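LEOA (Escherichia coli, PDB 4AUR) is a bacterial dynamin that probably binds and hydrolyses GTP, with a compact nucleotide-binding head joined to a long helical stalk. Local coordinates at residues A[166-169]-A[170-173]; A[234-237]-A[238-242]. One frame throughout, in Å; residues are numbered along the deposited sequence.

Both contacts are local turns in the head of LeoA, on the same side of the chain's centre. Interaction 1 (166-173) is mostly buried and leads from helix 156-165 into strand 172-177. Interaction 2 (234-242) lies nearer the surface and joins two helices, 234-237 and 241-248. They share no element, and their nearest atoms are about 17 Å apart. In each, a threonine hydroxyl approaches a backbone carbonyl, firmly in interaction 1 and with doubtful geometry in interaction 2. Around it the chemistry differs. Lys168 in interaction 1 turns its ammonium to backbone oxygens of the protein. Lys240 in interaction 2 gives its ammonium to a water shared with a tyrosine, and aromatic rings fill much of the rest.

Interaction 1: residues A[166-169]-A[170-173]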
loop_
_atom_site.group_PDB
_atom_site.type_symbol
_atom_site.label_atom_id
_atom_site.label_comp_id
_atom_site.label_asym_id
_atom_site.label_seq_id
_atom_site.Cartn_x
_atom_site.Cartn_y
_atom_site.Cartn_z
ATOM N N LEU A 166 -6.189 30.336 -26.907
ATOM C CA LEU A 166 -6.048 30.629 -25.490
ATOM C C LEU A 166 -6.691 29.594 -24.615
ATOM O O LEU A 166 -6.440 29.565 -23.423
ATOM C CB LEU A 166 -6.665 31.975 -25.136
ATOM C CG LEU A 166 -6.099 33.222 -25.805
ATOM C CD1 LEU A 166 -6.798 34.429 -25.218
ATOM C CD2 LEU A 166 -4.588 33.327 -25.637
ATOM N N ASN A 167 -7.564 28.772 -25.173
ATOM C CA ASN A 167 -7.974 27.563 -24.483
ATOM C C ASN A 167 -8.870 27.863 -23.281
ATOM O O ASN A 167 -8.825 27.161 -22.289
ATOM C CB ASN A 167 -6.695 26.794 -24.072
ATOM C CG ASN A 167 -6.971 25.414 -23.521
ATOM O OD1 ASN A 167 -6.308 24.985 -22.572
ATOM N ND2 ASN A 167 -7.961 24.723 -24.082
ATOM N N LYS A 168 -9.712 28.895 -23.396
ATOM C CA LYS A 168 -10.518 29.379 -22.268
ATOM C C LYS A 168 -11.991 29.084 -22.418
ATOM O O LYS A 168 -12.839 29.851 -21.960
ATOM C CB LYS A 168 -10.348 30.877 -22.109
ATOM C CG LYS A 168 -8.917 31.328 -21.929
ATOM C CD LYS A 168 -8.437 31.069 -20.516
ATOM C CE LYS A 168 -9.061 32.087 -19.584
ATOM N NZ LYS A 168 -8.872 31.716 -18.167
ATOM N N LEU A 169 -12.311 27.957 -23.027
ATOM C CA LEU A 169 -13.701 27.565 -23.195
ATOM C C LEU A 169 -14.354 27.274 -21.832
ATOM O O LEU A 169 -15.480 27.694 -21.583
ATOM C CB LEU A 169 -13.771 26.355 -24.143
ATOM C CG LEU A 169 -15.077 25.645 -24.522
ATOM C CD1 LEU A 169 -14.815 24.701 -25.672
ATOM C CD2 LEU A 169 -15.634 24.843 -23.375
ATOM N N SER A 170 -13.656 26.575 -20.939
ATOM C CA SER A 170 -14.228 26.258 -19.624
ATOM C C SER A 170 -14.583 27.513 -18.832
ATOM O O SER A 170 -15.344 27.416 -17.886
ATOM C CB SER A 170 -13.282 25.373 -18.778
ATOM O OG SER A 170 -12.263 26.127 -18.125
ATOM N N SER A 171 -14.016 28.670 -19.199
ATOM C CA SER A 171 -14.222 29.905 -18.452
ATOM C C SER A 171 -14.891 31.030 -19.249
ATOM O O SER A 171 -14.888 32.183 -18.833
ATOM C CB SER A 171 -12.893 30.374 -17.840
ATOM O OG SER A 171 -11.968 30.861 -18.771
ATOM N N THR A 172 -15.489 30.678 -20.383
ATOM C CA THR A 172 -16.186 31.634 -21.231
ATOM C C THR A 172 -17.684 31.376 -21.289
ATOM O O THR A 172 -18.107 30.257 -21.577
ATOM C CB THR A 172 -15.656 31.536 -22.638
ATOM O OG1 THR A 172 -14.300 31.960 -22.640
ATOM C CG2 THR A 172 -16.455 32.403 -23.576
ATOM N N ILE A 173 -18.472 32.414 -21.015
ATOM C CA ILE A 173 -19.917 32.379 -21.223
ATOM C C ILE A 173 -20.284 33.215 -22.435
ATOM O O ILE A 173 -20.058 34.445 -22.451
ATOM C CB ILE A 173 -20.710 32.989 -20.054
ATOM C CG1 ILE A 173 -20.501 32.199 -18.774
ATOM C CG2 ILE A 173 -22.189 32.958 -20.364
ATOM C CD1 ILE A 173 -20.660 33.045 -17.535
#
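Lys168 and Thr172 meet where the helix-to-strand turn of a P-loop NTPase fold delivers the chain into the sheet. Helix 156-165 ends just before, and Asn167 leaves helical geometry with a positive phi of 71°. Strand 172-177 follows, parallel to strand 140-146. The carbonyl O of Lys168 is the main acceptor. Thr172 OG1 donates to it at 2.7 Å. Ser171 N donates to it at 3.2 Å. The two donors come from opposite faces of the carbonyl plane, and both stand well out of it. Ser171 OG adds a weak bond to the same oxygen at 3.5 Å. The next carbonyl is used too: Leu169 O takes a nearly straight bond from Thr172 N at 3.2 Å. Thr172 therefore binds two successive carbonyls, one through its hydroxyl and one through its amide. Its OG1 lies beside its own backbone N (chi1 -66°), on the side where Lys168 O can be met. The Lys168 side chain bends at chi2 and chi3 and curls back over Ser171. Its ammonium is mainly held by backbone oxygens of Ser136 and Ala138, just ahead of strand 140-146. This ties the turn to the neighbouring strand's entry. The Leu169 side chain instead packs on Leu163 of helix 156-165 and on Glu216 and Gln219 of helix 214-219. Beyond the bends of the lysine, CE lies 3.3 Å from Ser171 OG, and NZ gives that hydroxyl a weak bond of 3.3 Å.

Interaction 2: residues A[234-237]-A[238-242]; sequences LTYW and FTKPE
The Lys240 chain crosses the end of the Tyr236 ring at a slant, across a type I beta turn from Trp237 to Lys240. The lysine starts with CB 4.0 Å from Trp237 O, while its amide N bonds to that same oxygen. CG and CD carry the chain on toward the Tyr236 hydroxyl. A bend at chi3 (-64°) then brings CE alongside the packed pair of rings, 3.8 Å from Tyr236 CZ and 4.2 Å from Trp237 CZ3. NZ ends 3.1 Å from Tyr236 OH. A water bridges the pair. It accepts from NZ and also bonds to the tyrosine hydroxyl, lying in the plane of the ring at its edge. Tyr236 CE2 in turn sits over one face of the Trp237 indole. On the backbone side, Tyr236 O takes a bond from Thr239 N; Thr239 OG1 is also near, but too close to trust. Phe238 N closes a helical bond to Leu234 O, and that oxygen lies over one face of the Phe238 ring. CE2 of this ring is 4.0 Å from Leu234 CB, and both side chains also touch Val77. Trp237 NE1 is held by Pro229 O. Lys240 is the N-cap of helix 241-248, so the turn leads directly from helix 234-237, downstream of strand 221-224, into that helix.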
loop_
_atom_site.group_PDB
_atom_site.type_symbol
_atom_site.label_atom_id
_atom_site.label_comp_id
_atom_site.label_asym_id
_atom_site.label_seq_id
_atom_site.Cartn_x
_atom_site.Cartn_y
_atom_site.Cartn_z
ATOM N N LEU A 234 -31.508 50.839 -17.812
ATOM C CA LEU A 234 -31.100 50.201 -16.551
ATOM C C LEU A 234 -31.505 51.077 -15.376
ATOM O O LEU A 234 -32.167 50.607 -14.447
ATOM C CB LEU A 234 -29.582 49.944 -16.496
ATOM C CG LEU A 234 -28.869 49.135 -17.592
ATOM C CD1 LEU A 234 -29.635 47.859 -17.899
ATOM C CD2 LEU A 234 -28.634 49.966 -18.858
ATOM N N THR A 235 -31.108 52.351 -15.426
ATOM C CA THR A 235 -31.472 53.323 -14.394
ATOM C C THR A 235 -32.926 53.143 -13.963
ATOM O O THR A 235 -33.249 53.228 -12.772
ATOM C CB THR A 235 -31.283 54.761 -14.898
ATOM O OG1 THR A 235 -29.970 54.908 -15.457
ATOM C CG2 THR A 235 -31.480 55.761 -13.764
ATOM N N TYR A 236 -33.790 52.878 -14.938
ATOM C CA TYR A 236 -35.189 52.575 -14.676
ATOM C C TYR A 236 -35.399 51.166 -14.117
ATOM O O TYR A 236 -36.067 51.003 -13.097
ATOM C CB TYR A 236 -36.022 52.786 -15.949
ATOM C CG TYR A 236 -37.374 52.081 -15.976
ATOM C CD1 TYR A 236 -38.415 52.460 -15.124
ATOM C CD2 TYR A 236 -37.614 51.053 -16.878
ATOM C CE1 TYR A 236 -39.646 51.817 -15.166
ATOM C CE2 TYR A 236 -38.836 50.409 -16.932
ATOM C CZ TYR A 236 -39.848 50.793 -16.078
ATOM O OH TYR A 236 -41.050 50.134 -16.156
ATOM N N TRP A 237 -34.835 50.151 -14.772
ATOM C CA TRP A 237 -35.098 48.753 -14.381
ATOM C C TRP A 237 -34.557 48.371 -12.980
ATOM O O TRP A 237 -35.108 47.481 -12.309
ATOM C CB TRP A 237 -34.583 47.781 -15.438
ATOM C CG TRP A 237 -35.473 47.622 -16.668
ATOM C CD1 TRP A 237 -35.187 48.021 -17.939
ATOM C CD2 TRP A 237 -36.769 46.995 -16.736
ATOM N NE1 TRP A 237 -36.209 47.683 -18.793
ATOM C CE2 TRP A 237 -37.194 47.056 -18.081
ATOM C CE3 TRP A 237 -37.613 46.402 -15.792
ATOM C CZ2 TRP A 237 -38.426 46.552 -18.507
ATOM C CZ3 TRP A 237 -38.842 45.896 -16.218
ATOM C CH2 TRP A 237 -39.234 45.975 -17.564
ATOM N N PHE A 238 -33.508 49.048 -12.523
ATOM C CA PHE A 238 -33.026 48.816 -11.160
ATOM C C PHE A 238 -34.028 49.291 -10.116
ATOM O O PHE A 238 -34.059 48.763 -9.000
ATOM C CB PHE A 238 -31.655 49.461 -10.914
ATOM C CG PHE A 238 -30.538 48.857 -11.731
ATOM C CD1 PHE A 238 -30.599 47.547 -12.183
ATOM C CD2 PHE A 238 -29.409 49.604 -12.031
ATOM C CE1 PHE A 238 -29.571 47.008 -12.934
ATOM C CE2 PHE A 238 -28.374 49.063 -12.768
ATOM C CZ PHE A 238 -28.454 47.766 -13.224
ATOM N N THR A 239 -34.859 50.266 -10.480
ATOM C CA THR A 239 -35.908 50.726 -9.583
ATOM C C THR A 239 -36.909 49.613 -9.329
ATOM O O THR A 239 -37.557 49.625 -8.290
ATOM C CB THR A 239 -36.671 51.959 -10.116
ATOM O OG1 THR A 239 -37.543 51.571 -11.186
ATOM C CG2 THR A 239 -35.698 53.064 -10.585
ATOM N N LYS A 240 -37.024 48.659 -10.261
ATOM C CA LYS A 240 -37.981 47.535 -10.136
ATOM C C LYS A 240 -37.300 46.156 -10.052
ATOM O O LYS A 240 -37.670 45.233 -10.786
ATOM C CB LYS A 240 -38.972 47.572 -11.305
ATOM C CG LYS A 240 -39.577 48.952 -11.547
ATOM C CD LYS A 240 -40.981 48.876 -12.134
ATOM C CE LYS A 240 -40.964 48.229 -13.509
ATOM N NZ LYS A 240 -42.308 48.172 -14.148
ATOM N N PRO A 241 -36.347 46.001 -9.104
ATOM C CA PRO A 241 -35.303 44.970 -9.152
ATOM C C PRO A 241 -35.793 43.548 -9.318
ATOM O O PRO A 241 -35.092 42.742 -9.915
ATOM C CB PRO A 241 -34.587 45.116 -7.794
ATOM C CG PRO A 241 -35.597 45.746 -6.897
ATOM C CD PRO A 241 -36.356 46.686 -7.796
ATOM N N GLU A 242 -36.971 43.240 -8.785
ATOM C CA GLU A 242 -37.489 41.872 -8.795
ATOM C C GLU A 242 -38.401 41.629 -9.985
ATOM O O GLU A 242 -38.705 40.489 -10.327
ATOM C CB GLU A 242 -38.221 41.574 -7.480
ATOM C CG GLU A 242 -38.293 40.095 -7.112
ATOM C CD GLU A 242 -36.944 39.491 -6.771
ATOM O OE1 GLU A 242 -36.174 40.093 -5.981
ATOM O OE2 GLU A 242 -36.656 38.397 -7.304
HETATM O O HOH W 1 -42.383 47.844 -16.811
#